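Staphylococcal enterotoxin-like toxin (Staphylococcus aureus, PDB 4DXF) probably binds carbohydrate as a superantigen-like toxin, built from an OB-fold domain joined to a beta-grasp domain. Local coordinates at residues 28-33 against 78-83; 35-40 against 71-76; 52-57 against 88-93; 103-108 against 192-197. All coordinates share one frame; numbering follows the deposited sequence.

Contact 1: residues 28-33 against 78-83; sequences LEFKNE and VFVVLE
F30 and V80 meet on one side of two antiparallel strands, the CG2 methyl of V80 lying 3.9 Å from CD1 of the F30 ring. That methyl comes in obliquely, against the CD1-CE1 side of the ring. L28 shares this side: its CB sits 4.1 Å from CB of V80, and its CD1 methyl reaches CD1 of L82 at 4.0 Å. Y56, from a strand farther along the same sheet, touches L28 and L82 and brings its ring against that of F30, so the apolar patch continues onto strand 56-59. E29 and F79 form the other side. F79 holds CG anti to its backbone N (chi1 177°), which swings the ring along its own strand until CD1 lies 3.8 Å from CG of E29. The glutamate chain, extended beyond CG, meets the ring at its edge, and OE2 stays in the ring plane, 4.0 Å from CE1, with carboxylate and ring planes 53° apart. This carboxylate makes a salt bridge to K144 of helix 138-153; K31 NZ adds only a long salt bridge, 3.8 Å from E29 OE1. Between the two sides, four backbone bonds pair L28 with V80 and F30 with V78, the shortest being L28 N to V80 O at 2.7 Å. The chemistry is thus divided by side: L28, F30 and V80 make purely apolar contact on the side shared with Y56, while E29 ties the outermost strand to helix 138-153 by an ion pair, and F79, on the next strand, packs against the same helix.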
loop_
_atom_site.group_PDB
_atom_site.type_symbol
_atom_site.label_atom_id
_atom_site.label_comp_id
_atom_site.label_asym_id
_atom_site.label_seq_id
_atom_site.Cartn_x
_atom_site.Cartn_y
_atom_site.Cartn_z
ATOM N N LEU A 28 -3.304 5.300 8.159
ATOM C CA LEU A 28 -2.735 5.497 9.522
ATOM C C LEU A 28 -1.464 4.664 9.532
ATOM O O LEU A 28 -1.267 3.631 8.799
ATOM C CB LEU A 28 -3.706 4.986 10.609
ATOM C CG LEU A 28 -5.057 5.711 10.841
ATOM C CD1 LEU A 28 -6.133 4.868 11.530
ATOM C CD2 LEU A 28 -4.845 7.078 11.497
ATOM N N GLU A 29 -0.508 5.053 10.381
ATOM C CA GLU A 29 0.718 4.287 10.364
ATOM C C GLU A 29 1.080 4.000 11.813
ATOM O O GLU A 29 1.173 4.963 12.560
ATOM C CB GLU A 29 1.845 5.091 9.752
ATOM C CG GLU A 29 1.746 5.147 8.225
ATOM C CD GLU A 29 2.806 5.972 7.552
ATOM O OE1 GLU A 29 3.959 5.979 8.042
ATOM O OE2 GLU A 29 2.467 6.635 6.538
ATOM N N PHE A 30 1.226 2.730 12.185
ATOM C CA PHE A 30 1.571 2.325 13.589
ATOM C C PHE A 30 2.876 1.624 13.585
ATOM O O PHE A 30 3.023 0.594 12.976
ATOM C CB PHE A 30 0.442 1.459 14.178
ATOM C CG PHE A 30 -0.904 2.189 14.192
ATOM C CD1 PHE A 30 -2.010 1.620 13.620
ATOM C CD2 PHE A 30 -1.031 3.424 14.832
ATOM C CE1 PHE A 30 -3.209 2.278 13.670
ATOM C CE2 PHE A 30 -2.209 4.079 14.880
ATOM C CZ PHE A 30 -3.291 3.520 14.266
ATOM N N LYS A 31 3.889 2.176 14.245
ATOM C CA LYS A 31 5.193 1.619 14.039
ATOM C C LYS A 31 5.717 1.249 15.454
ATOM O O LYS A 31 5.203 1.796 16.452
ATOM C CB LYS A 31 6.176 2.598 13.369
ATOM C CG LYS A 31 5.812 2.907 11.872
ATOM C CD LYS A 31 6.995 3.596 11.142
ATOM C CE LYS A 31 6.401 4.460 10.046
ATOM N NZ LYS A 31 7.453 5.221 9.313
ATOM N N ASN A 32 6.592 0.265 15.443
ATOM C CA ASN A 32 7.241 -0.296 16.695
ATOM C C ASN A 32 6.143 -0.751 17.684
ATOM O O ASN A 32 6.161 -0.456 18.913
ATOM C CB ASN A 32 8.098 0.791 17.323
ATOM C CG ASN A 32 9.245 1.211 16.397
ATOM O OD1 ASN A 32 9.861 0.370 15.760
ATOM N ND2 ASN A 32 9.535 2.517 16.325
ATOM N N GLU A 33 5.172 -1.523 17.172
ATOM C CA GLU A 33 4.045 -1.974 17.953
ATOM C C GLU A 33 4.164 -3.502 18.224
ATOM O O GLU A 33 5.108 -4.126 17.786
ATOM C CB GLU A 33 2.709 -1.660 17.169
ATOM C CG GLU A 33 2.378 -0.164 17.081
ATOM C CD GLU A 33 1.987 0.497 18.450
ATOM O OE1 GLU A 33 1.565 -0.231 19.359
ATOM O OE2 GLU A 33 2.030 1.767 18.580
ATOM N N VAL A 78 2.597 -1.428 11.003
ATOM C CA VAL A 78 1.411 -1.649 10.113
ATOM C C VAL A 78 1.071 -0.370 9.419
ATOM O O VAL A 78 0.992 0.729 10.038
ATOM C CB VAL A 78 0.221 -2.162 10.928
ATOM C CG1 VAL A 78 -0.918 -2.626 9.956
ATOM C CG2 VAL A 78 0.590 -3.391 11.791
ATOM N N PHE A 79 0.863 -0.507 8.075
ATOM C CA PHE A 79 0.325 0.587 7.310
ATOM C C PHE A 79 -1.186 0.208 7.201
ATOM O O PHE A 79 -1.473 -0.878 6.612
ATOM C CB PHE A 79 1.033 0.617 5.935
ATOM C CG PHE A 79 0.459 1.694 5.049
ATOM C CD1 PHE A 79 0.763 3.021 5.291
ATOM C CD2 PHE A 79 -0.424 1.369 4.041
ATOM C CE1 PHE A 79 0.153 4.096 4.515
ATOM C CE2 PHE A 79 -1.065 2.390 3.269
ATOM C CZ PHE A 79 -0.758 3.750 3.466
ATOM N N VAL A 80 -2.041 1.098 7.680
ATOM C CA VAL A 80 -3.489 0.891 7.870
ATOM C C VAL A 80 -4.261 1.800 6.934
ATOM O O VAL A 80 -4.084 3.001 6.937
ATOM C CB VAL A 80 -3.945 1.131 9.352
ATOM C CG1 VAL A 80 -5.498 1.066 9.552
ATOM C CG2 VAL A 80 -3.254 0.172 10.250
ATOM N N VAL A 81 -5.244 1.180 6.262
ATOM C CA VAL A 81 -6.260 1.959 5.557
ATOM C C VAL A 81 -7.595 1.349 6.058
ATOM O O VAL A 81 -7.857 0.178 5.714
ATOM C CB VAL A 81 -6.119 1.730 4.002
ATOM C CG1 VAL A 81 -7.271 2.532 3.267
ATOM C CG2 VAL A 81 -4.796 2.246 3.483
ATOM N N LEU A 82 -8.341 2.060 6.907
ATOM C CA LEU A 82 -9.555 1.483 7.544
ATOM C C LEU A 82 -10.583 1.323 6.392
ATOM O O LEU A 82 -10.667 2.191 5.518
ATOM C CB LEU A 82 -10.136 2.345 8.597
ATOM C CG LEU A 82 -9.232 2.585 9.821
ATOM C CD1 LEU A 82 -9.876 3.603 10.696
ATOM C CD2 LEU A 82 -9.110 1.180 10.447
ATOM N N GLU A 83 -11.256 0.186 6.394
ATOM C CA GLU A 83 -12.192 -0.130 5.291
ATOM C C GLU A 83 -13.446 -0.738 5.866
ATOM O O GLU A 83 -13.428 -1.306 6.968
ATOM C CB GLU A 83 -11.580 -1.188 4.396
ATOM C CG GLU A 83 -10.522 -0.742 3.483
ATOM C CD GLU A 83 -10.070 -1.846 2.503
ATOM O OE1 GLU A 83 -10.915 -2.565 1.906
ATOM O OE2 GLU A 83 -8.873 -1.961 2.223
#

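Contact 2: residues 35-40 against 71-76; sequences GIILKK and GVHRNV
The carbonyl oxygen of G35 is met by two groups of the opposite strand: H73 N donates to it at 2.8 Å, nearly along the C=O axis. V72 CA lies 3.6 Å from G35 O in a weaker CA-H...O contact. G71 O is held in the same manner, by I37 N and by the CA-H of I36, whose CA lies 3.5 Å from it. Two return bonds, G35 N to H73 O and G71 N to I37 O, complete the antiparallel pairing; in the second the donor uses a lone pair of the I37 carbonyl. Of the side chains, I37 and H73 carry the contact. CG1 of I37 stands beside its own backbone N (chi1 -60°) and, with chi2 extended, carries CD1 diagonally toward H73, 3.6 Å from CD2 and 3.7 Å from NE2 of the imidazole; neither G35 nor G71, their partners across the strands, has a side chain. The methyl approaches the ring obliquely. H73 is fixed in rotation from outside, NE2 bonding to G69 O and the ring meeting Y68 edge-to-face, while M47 packs against both I37 and H73 from strand 46-49. On the other side of the sheet I36 and V72 form the non-hydrogen-bonded pair. Beyond R74 the chain turns a corner at N75, whose backbone takes a left-handed conformation, and N75 with V76 faces E33 in a G1 beta bulge. Such a pair of bent strands, 28-37 answered by 71-80, is characteristic of the OB-fold barrel, in which a strongly coiled first strand pairs with the fourth.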
loop_
_atom_site.group_PDB
_atom_site.type_symbol
_atom_site.label_atom_id
_atom_site.label_comp_id
_atom_site.label_asym_id
_atom_site.label_seq_id
_atom_site.Cartn_x
_atom_site.Cartn_y
_atom_site.Cartn_z
ATOM N N GLY A 35 1.762 -7.162 17.843
ATOM C CA GLY A 35 0.514 -7.743 17.295
ATOM C C GLY A 35 0.150 -8.990 18.080
ATOM O O GLY A 35 1.053 -9.748 18.450
ATOM N N ILE A 36 -1.159 -9.193 18.279
ATOM C CA ILE A 36 -1.649 -10.337 19.045
ATOM C C ILE A 36 -2.590 -11.123 18.138
ATOM O O ILE A 36 -3.548 -10.560 17.659
ATOM C CB ILE A 36 -2.405 -9.780 20.253
ATOM C CG1 ILE A 36 -1.416 -9.097 21.253
ATOM C CG2 ILE A 36 -3.192 -10.862 21.019
ATOM C CD1 ILE A 36 -2.156 -8.173 22.264
ATOM N N ILE A 37 -2.331 -12.419 17.972
ATOM C CA ILE A 37 -3.201 -13.279 17.147
ATOM C C ILE A 37 -3.836 -14.317 18.054
ATOM O O ILE A 37 -3.127 -15.050 18.741
ATOM C CB ILE A 37 -2.451 -13.917 16.037
ATOM C CG1 ILE A 37 -1.841 -12.836 15.100
ATOM C CG2 ILE A 37 -3.408 -14.857 15.225
ATOM C CD1 ILE A 37 -0.792 -13.327 14.214
ATOM N N LEU A 38 -5.152 -14.297 18.083
ATOM C CA LEU A 38 -5.943 -15.194 18.921
ATOM C C LEU A 38 -6.404 -16.398 18.131
ATOM O O LEU A 38 -5.949 -16.648 17.030
ATOM C CB LEU A 38 -7.161 -14.439 19.420
ATOM C CG LEU A 38 -6.954 -13.098 20.114
ATOM C CD1 LEU A 38 -8.291 -12.455 20.342
ATOM C CD2 LEU A 38 -6.182 -13.273 21.425
ATOM N N LYS A 39 -7.350 -17.143 18.691
ATOM C CA LYS A 39 -7.862 -18.362 18.047
ATOM C C LYS A 39 -8.645 -17.994 16.767
ATOM O O LYS A 39 -9.427 -17.033 16.789
ATOM C CB LYS A 39 -8.799 -19.005 19.087
ATOM C CG LYS A 39 -9.357 -20.391 18.779
ATOM C CD LYS A 39 -10.400 -20.712 19.857
ATOM C CE LYS A 39 -9.694 -20.984 21.195
ATOM N NZ LYS A 39 -10.571 -21.694 22.190
ATOM N N LYS A 40 -8.458 -18.730 15.665
ATOM C CA LYS A 40 -9.288 -18.479 14.435
ATOM C C LYS A 40 -10.810 -18.506 14.711
ATOM O O LYS A 40 -11.317 -19.403 15.399
ATOM C CB LYS A 40 -8.919 -19.467 13.328
ATOM C CG LYS A 40 -9.657 -19.324 11.971
ATOM C CD LYS A 40 -9.083 -20.396 11.025
ATOM C CE LYS A 40 -10.113 -20.858 10.000
ATOM N NZ LYS A 40 -10.244 -19.844 8.919
ATOM N N GLY A 71 -0.530 -16.124 18.842
ATOM C CA GLY A 71 0.261 -15.584 19.944
ATOM C C GLY A 71 0.746 -14.171 19.660
ATOM O O GLY A 71 0.093 -13.403 18.914
ATOM N N VAL A 72 1.910 -13.870 20.230
ATOM C CA VAL A 72 2.424 -12.501 20.284
ATOM C C VAL A 72 3.531 -12.319 19.297
ATOM O O VAL A 72 4.444 -13.069 19.145
ATOM C CB VAL A 72 2.884 -12.157 21.745
ATOM C CG1 VAL A 72 3.513 -10.717 21.863
ATOM C CG2 VAL A 72 1.689 -12.239 22.682
ATOM N N HIS A 73 3.449 -11.219 18.562
ATOM C CA HIS A 73 4.510 -10.869 17.609
ATOM C C HIS A 73 5.023 -9.477 17.913
ATOM O O HIS A 73 4.234 -8.551 17.975
ATOM C CB HIS A 73 3.942 -10.904 16.136
ATOM C CG HIS A 73 3.485 -12.283 15.788
ATOM N ND1 HIS A 73 4.345 -13.235 15.322
ATOM C CD2 HIS A 73 2.312 -12.903 16.006
ATOM C CE1 HIS A 73 3.702 -14.387 15.202
ATOM N NE2 HIS A 73 2.468 -14.213 15.607
ATOM N N ARG A 74 6.323 -9.327 18.077
ATOM C CA ARG A 74 6.838 -8.019 18.503
ATOM C C ARG A 74 7.518 -7.305 17.327
ATOM O O ARG A 74 7.745 -7.908 16.298
ATOM C CB ARG A 74 7.750 -8.235 19.767
ATOM C CG ARG A 74 6.876 -8.803 20.914
ATOM C CD ARG A 74 7.693 -8.969 22.285
ATOM N NE ARG A 74 7.774 -7.613 22.827
ATOM C CZ ARG A 74 6.897 -7.034 23.624
ATOM N NH1 ARG A 74 5.799 -7.646 24.096
ATOM N NH2 ARG A 74 7.104 -5.777 23.925
ATOM N N ASN A 75 7.816 -5.995 17.420
ATOM C CA ASN A 75 8.544 -5.334 16.328
ATOM C C ASN A 75 7.796 -5.409 14.997
ATOM O O ASN A 75 8.385 -5.761 13.980
ATOM C CB ASN A 75 9.895 -5.910 16.016
ATOM C CG ASN A 75 10.886 -5.738 17.166
ATOM O OD1 ASN A 75 11.510 -6.716 17.593
ATOM N ND2 ASN A 75 11.024 -4.523 17.657
ATOM N N VAL A 76 6.534 -5.125 15.131
ATOM C CA VAL A 76 5.571 -4.989 14.007
ATOM C C VAL A 76 5.296 -3.498 13.712
ATOM O O VAL A 76 5.017 -2.695 14.624
ATOM C CB VAL A 76 4.312 -5.788 14.426
ATOM C CG1 VAL A 76 3.099 -5.491 13.522
ATOM C CG2 VAL A 76 4.762 -7.252 14.361
#

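Contact 3: residues 52-57 against 88-93; sequences DYFIYK and NLEKYS
K57 and Y92 pair in parallel between strands 56-59 and 92-99, the join that closes an OB-fold barrel between its third and fifth strands. Two backbone bonds tie it: K57 N to K91 O at 2.8 Å, and the longer S93 N to K57 O at 3.3 Å, the latter oxygen also met by the CA-H of Y92. Apolar contact comes from L89, whose two methyls lie across the K57 chain at about a right angle, CD1 of L89 3.9 Å from CB of K57, and CD2 against CE; K57 NZ itself bonds to N48. The contacts with aromatic rings are made chiefly by K91. Its chain bends at chi2 (-78°), runs beside Y56 pointing the same way, and then passes over one face of F54, placing NZ 4.4 Å from the ring centroid and only 8° off the normal, a cation-pi contact. E90 comes to the edge of the same ring, its carboxylate plane nearly perpendicular to it. The polar contacts hold F54 and Y56 through D52: OD1 accepts from F54 N, from above the carboxylate plane, in an Asx turn; OD2 accepts from Y56 OH on its syn lone pair. One water then bridges the sides, donating to Y56 OH at 2.8 Å and accepting from K91 NZ at 2.9 Å.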
loop_
_atom_site.group_PDB
_atom_site.type_symbol
_atom_site.label_atom_id
_atom_site.label_comp_id
_atom_site.label_asym_id
_atom_site.label_seq_id
_atom_site.Cartn_x
_atom_site.Cartn_y
_atom_site.Cartn_z
ATOM N N ASP A 52 -3.861 2.760 20.526
ATOM C CA ASP A 52 -4.631 3.811 21.137
ATOM C C ASP A 52 -5.766 3.158 21.934
ATOM O O ASP A 52 -5.532 2.066 22.513
ATOM C CB ASP A 52 -5.154 4.794 20.074
ATOM C CG ASP A 52 -5.848 4.082 18.913
ATOM O OD1 ASP A 52 -6.260 2.937 19.103
ATOM O OD2 ASP A 52 -5.924 4.646 17.765
ATOM N N TYR A 53 -6.954 3.764 21.952
ATOM C CA TYR A 53 -8.113 3.127 22.649
ATOM C C TYR A 53 -8.892 2.100 21.800
ATOM O O TYR A 53 -9.832 1.464 22.284
ATOM C CB TYR A 53 -9.017 4.149 23.306
ATOM C CG TYR A 53 -8.452 4.559 24.638
ATOM C CD1 TYR A 53 -7.770 5.784 24.793
ATOM C CD2 TYR A 53 -8.556 3.692 25.736
ATOM C CE1 TYR A 53 -7.212 6.158 26.068
ATOM C CE2 TYR A 53 -8.006 4.054 26.986
ATOM C CZ TYR A 53 -7.344 5.265 27.118
ATOM O OH TYR A 53 -6.827 5.574 28.330
ATOM N N PHE A 54 -8.461 1.896 20.577
ATOM C CA PHE A 54 -9.052 0.897 19.686
ATOM C C PHE A 54 -8.240 -0.380 19.477
ATOM O O PHE A 54 -6.967 -0.427 19.429
ATOM C CB PHE A 54 -9.327 1.535 18.298
ATOM C CG PHE A 54 -10.272 2.713 18.356
ATOM C CD1 PHE A 54 -11.668 2.511 18.360
ATOM C CD2 PHE A 54 -9.780 4.014 18.440
ATOM C CE1 PHE A 54 -12.567 3.617 18.433
ATOM C CE2 PHE A 54 -10.643 5.130 18.481
ATOM C CZ PHE A 54 -12.056 4.935 18.479
ATOM N N ILE A 55 -8.964 -1.466 19.244
ATOM C CA ILE A 55 -8.276 -2.636 18.796
ATOM C C ILE A 55 -8.381 -2.747 17.267
ATOM O O ILE A 55 -9.509 -2.962 16.740
ATOM C CB ILE A 55 -8.895 -3.903 19.476
ATOM C CG1 ILE A 55 -8.952 -3.763 21.016
ATOM C CG2 ILE A 55 -8.197 -5.106 19.083
ATOM C CD1 ILE A 55 -9.565 -5.053 21.686
ATOM N N TYR A 56 -7.271 -2.584 16.565
ATOM C CA TYR A 56 -7.275 -2.721 15.105
ATOM C C TYR A 56 -7.120 -4.125 14.671
ATOM O O TYR A 56 -6.220 -4.860 15.072
ATOM C CB TYR A 56 -6.288 -1.794 14.362
ATOM C CG TYR A 56 -6.451 -0.362 14.662
ATOM C CD1 TYR A 56 -6.112 0.161 15.905
ATOM C CD2 TYR A 56 -6.959 0.547 13.677
ATOM C CE1 TYR A 56 -6.298 1.532 16.194
ATOM C CE2 TYR A 56 -7.123 1.908 13.966
ATOM C CZ TYR A 56 -6.767 2.397 15.187
ATOM O OH TYR A 56 -6.934 3.711 15.463
ATOM N N LYS A 57 -8.083 -4.574 13.832
ATOM C CA LYS A 57 -8.035 -5.942 13.348
ATOM C C LYS A 57 -7.417 -5.972 11.981
ATOM O O LYS A 57 -8.037 -5.482 11.002
ATOM C CB LYS A 57 -9.466 -6.498 13.221
ATOM C CG LYS A 57 -10.258 -6.472 14.536
ATOM C CD LYS A 57 -10.363 -7.835 15.109
ATOM C CE LYS A 57 -11.122 -7.644 16.413
ATOM N NZ LYS A 57 -10.329 -8.270 17.447
ATOM N N ASN A 88 -18.260 -7.623 10.252
ATOM C CA ASN A 88 -18.798 -6.732 11.273
ATOM C C ASN A 88 -17.710 -6.180 12.240
ATOM O O ASN A 88 -17.907 -6.103 13.446
ATOM C CB ASN A 88 -20.006 -7.362 12.011
ATOM C CG ASN A 88 -20.904 -6.313 12.701
ATOM O OD1 ASN A 88 -21.237 -5.268 12.123
ATOM N ND2 ASN A 88 -21.301 -6.600 13.949
ATOM N N LEU A 89 -16.573 -5.751 11.692
ATOM C CA LEU A 89 -15.486 -5.210 12.547
ATOM C C LEU A 89 -15.368 -3.711 12.422
ATOM O O LEU A 89 -15.440 -3.182 11.320
ATOM C CB LEU A 89 -14.186 -5.864 12.157
ATOM C CG LEU A 89 -14.116 -7.352 12.431
ATOM C CD1 LEU A 89 -12.811 -7.884 11.868
ATOM C CD2 LEU A 89 -14.262 -7.650 13.979
ATOM N N GLU A 90 -15.220 -3.011 13.541
ATOM C CA GLU A 90 -15.243 -1.565 13.523
ATOM C C GLU A 90 -13.967 -0.951 12.852
ATOM O O GLU A 90 -14.015 0.091 12.156
ATOM C CB GLU A 90 -15.383 -1.101 14.965
ATOM C CG GLU A 90 -15.520 0.395 15.215
ATOM C CD GLU A 90 -15.521 0.753 16.723
ATOM O OE1 GLU A 90 -15.436 -0.187 17.590
ATOM O OE2 GLU A 90 -15.593 1.979 17.027
ATOM N N LYS A 91 -12.843 -1.591 13.140
ATOM C CA LYS A 91 -11.491 -1.138 12.726
ATOM C C LYS A 91 -10.790 -2.289 12.083
ATOM O O LYS A 91 -10.291 -3.225 12.714
ATOM C CB LYS A 91 -10.708 -0.616 13.949
ATOM C CG LYS A 91 -11.410 0.443 14.670
ATOM C CD LYS A 91 -11.311 1.813 13.969
ATOM C CE LYS A 91 -11.896 2.905 14.810
ATOM N NZ LYS A 91 -11.795 4.204 14.107
ATOM N N TYR A 92 -10.766 -2.236 10.763
ATOM C CA TYR A 92 -10.357 -3.301 9.974
ATOM C C TYR A 92 -9.552 -2.697 8.841
ATOM O O TYR A 92 -9.945 -1.641 8.288
ATOM C CB TYR A 92 -11.650 -3.969 9.420
ATOM C CG TYR A 92 -11.447 -4.900 8.315
ATOM C CD1 TYR A 92 -11.458 -4.434 6.977
ATOM C CD2 TYR A 92 -11.327 -6.272 8.527
ATOM C CE1 TYR A 92 -11.280 -5.306 5.889
ATOM C CE2 TYR A 92 -11.101 -7.137 7.443
ATOM C CZ TYR A 92 -11.120 -6.627 6.127
ATOM O OH TYR A 92 -10.975 -7.498 5.080
ATOM N N SER A 93 -8.482 -3.392 8.516
ATOM C CA SER A 93 -7.522 -3.140 7.451
ATOM C C SER A 93 -6.866 -4.423 6.928
ATOM O O SER A 93 -6.828 -5.496 7.603
ATOM C CB SER A 93 -6.520 -2.038 7.899
ATOM O OG SER A 93 -5.617 -1.742 6.898
HETATM O O HOH W 1 -9.035 5.149 14.215
#

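Contact 4: residues 103-108 against 192-197; sequences KKVDHK and DGTNID
H107 points its imidazole across to the backbone around I196, at the point where strands 107-116 and 196-203, parallel neighbours in the beta-grasp sheet, both begin. With CG anti to the backbone N (chi1 179°), the ring stretches out from its strand and presents its NE2 end to the other segment. NE2 donates to I196 O at 2.8 Å, the N-H...O angle being 162°; the bond lies in the carbonyl plane, and the oxygen is only 9° out of the ring plane, so the N-H points nearly straight at the oxygen within both planes. G193 O sits at the ring edge too, 3.4 Å from CD2, whereas T194 O approaches obliquely. The imidazole thus rests among three carbonyls of the 3-10 turn 193-195 and the strand that follows. I131 of strand 122-131 touches both H107 and I196. V105 approaches T194 instead, its CG1 methyl facing CG2 of T194 at 4.3 Å, a loose apolar touch. T194 turns its hydroxyl the other way, where OG1 donates at 2.6 Å to OD1 of D192, on the syn side of the carboxylate. Past the histidine a water donates to K108 O at 3.0 Å and to D197 O at 2.9 Å.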
loop_
_atom_site.group_PDB
_atom_site.type_symbol
_atom_site.label_atom_id
_atom_site.label_comp_id
_atom_site.label_asym_id
_atom_site.label_seq_id
_atom_site.Cartn_x
_atom_site.Cartn_y
_atom_site.Cartn_z
ATOM N N LYS A 103 17.382 0.298 12.292
ATOM C CA LYS A 103 18.334 1.411 12.089
ATOM C C LYS A 103 17.615 2.578 11.403
ATOM O O LYS A 103 16.513 2.370 10.874
ATOM C CB LYS A 103 19.520 0.955 11.218
ATOM C CG LYS A 103 19.124 0.404 9.833
ATOM C CD LYS A 103 20.160 0.769 8.741
ATOM C CE LYS A 103 21.417 -0.068 8.793
ATOM N NZ LYS A 103 21.149 -1.452 8.328
ATOM N N LYS A 104 18.203 3.780 11.446
ATOM C CA LYS A 104 17.679 4.921 10.695
ATOM C C LYS A 104 17.698 4.552 9.206
ATOM O O LYS A 104 18.604 3.898 8.726
ATOM C CB LYS A 104 18.578 6.131 10.836
ATOM C CG LYS A 104 18.653 6.811 12.144
ATOM C CD LYS A 104 19.653 7.963 11.955
ATOM C CE LYS A 104 19.788 8.777 13.205
ATOM N NZ LYS A 104 21.027 9.612 13.100
ATOM N N VAL A 105 16.694 4.995 8.466
ATOM C CA VAL A 105 16.655 4.820 7.014
ATOM C C VAL A 105 16.289 6.194 6.413
ATOM O O VAL A 105 15.270 6.771 6.776
ATOM C CB VAL A 105 15.591 3.747 6.617
ATOM C CG1 VAL A 105 15.448 3.623 5.120
ATOM C CG2 VAL A 105 15.967 2.361 7.154
ATOM N N ASP A 106 17.111 6.699 5.513
ATOM C CA ASP A 106 16.851 7.974 4.833
ATOM C C ASP A 106 17.280 7.784 3.390
ATOM O O ASP A 106 18.450 7.867 3.045
ATOM C CB ASP A 106 17.556 9.182 5.509
ATOM C CG ASP A 106 17.215 10.521 4.828
ATOM O OD1 ASP A 106 16.367 10.524 3.899
ATOM O OD2 ASP A 106 17.810 11.577 5.205
ATOM N N HIS A 107 16.295 7.436 2.566
ATOM C CA HIS A 107 16.515 6.937 1.241
ATOM C C HIS A 107 15.449 7.622 0.377
ATOM O O HIS A 107 14.409 8.058 0.885
ATOM C CB HIS A 107 16.452 5.388 1.222
ATOM C CG HIS A 107 16.654 4.785 -0.140
ATOM N ND1 HIS A 107 17.675 5.162 -0.995
ATOM C CD2 HIS A 107 15.956 3.824 -0.792
ATOM C CE1 HIS A 107 17.584 4.476 -2.126
ATOM N NE2 HIS A 107 16.555 3.645 -2.023
ATOM N N LYS A 108 15.760 7.800 -0.892
ATOM C CA LYS A 108 14.942 8.600 -1.815
ATOM C C LYS A 108 14.904 7.771 -3.102
ATOM O O LYS A 108 15.907 7.215 -3.490
ATOM C CB LYS A 108 15.633 10.008 -2.059
ATOM N N ASP A 192 12.238 -4.805 0.414
ATOM C CA ASP A 192 13.354 -4.160 1.098
ATOM C C ASP A 192 13.357 -2.717 0.622
ATOM O O ASP A 192 13.755 -2.439 -0.520
ATOM C CB ASP A 192 14.680 -4.893 0.752
ATOM C CG ASP A 192 15.903 -4.243 1.439
ATOM O OD1 ASP A 192 15.796 -3.068 1.870
ATOM O OD2 ASP A 192 16.986 -4.886 1.496
ATOM N N GLY A 193 12.877 -1.824 1.467
ATOM C CA GLY A 193 12.812 -0.381 1.124
ATOM C C GLY A 193 14.123 0.199 0.678
ATOM O O GLY A 193 14.165 0.971 -0.276
ATOM N N THR A 194 15.220 -0.182 1.353
ATOM C CA THR A 194 16.544 0.302 1.009
ATOM C C THR A 194 17.030 -0.060 -0.414
ATOM O O THR A 194 17.942 0.575 -0.941
ATOM C CB THR A 194 17.607 -0.178 2.100
ATOM O OG1 THR A 194 17.955 -1.555 1.892
ATOM C CG2 THR A 194 17.001 -0.074 3.497
ATOM N N ASN A 195 16.405 -1.077 -1.009
ATOM C CA ASN A 195 16.750 -1.599 -2.299
ATOM C C ASN A 195 15.887 -1.044 -3.458
ATOM O O ASN A 195 16.140 -1.371 -4.612
ATOM C CB ASN A 195 16.636 -3.135 -2.271
ATOM C CG ASN A 195 17.475 -3.808 -3.352
ATOM O OD1 ASN A 195 16.939 -4.344 -4.344
ATOM N ND2 ASN A 195 18.824 -3.734 -3.190
ATOM N N ILE A 196 14.895 -0.209 -3.155
ATOM C CA ILE A 196 14.145 0.448 -4.247
ATOM C C ILE A 196 15.097 1.417 -4.969
ATOM O O ILE A 196 15.728 2.278 -4.349
ATOM C CB ILE A 196 12.909 1.169 -3.701
ATOM C CG1 ILE A 196 11.940 0.143 -3.105
ATOM C CG2 ILE A 196 12.180 1.973 -4.801
ATOM C CD1 ILE A 196 10.775 0.780 -2.259
ATOM N N ASP A 197 15.167 1.289 -6.283
ATOM C CA ASP A 197 16.005 2.159 -7.044
ATOM C C ASP A 197 15.258 3.398 -7.592
ATOM O O ASP A 197 15.598 4.552 -7.259
ATOM C CB ASP A 197 16.634 1.361 -8.173
ATOM C CG ASP A 197 17.732 2.124 -8.832
ATOM O OD1 ASP A 197 18.592 2.712 -8.112
ATOM O OD2 ASP A 197 17.695 2.177 -10.057
HETATM O O HOH W 2 17.483 5.337 -5.190
#

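How the contacts relate
Contacts 1, 2 and 3 belong to one barrel sheet in the OB-fold domain, while contact 4 lies in the beta-grasp domain, its centre 19 to 30 Å from the others. Contact 2 is nested within the loop closed by contact 1, and the two meet at the corners where 28-31 runs into 33-37 and 71-74 into 76-80, E33 N lying 2.8 Å from V76 O. Contact 3 alternates with both along the chain; it borders contact 1 because strands 76-80 and 92-99 are sheet neighbours, and stands about 14 Å from contact 2, centre to centre. Contact 4 opens only after these have closed, strand 107-116 following 92-99, so along the sequence the barrel contacts all precede that of the second domain.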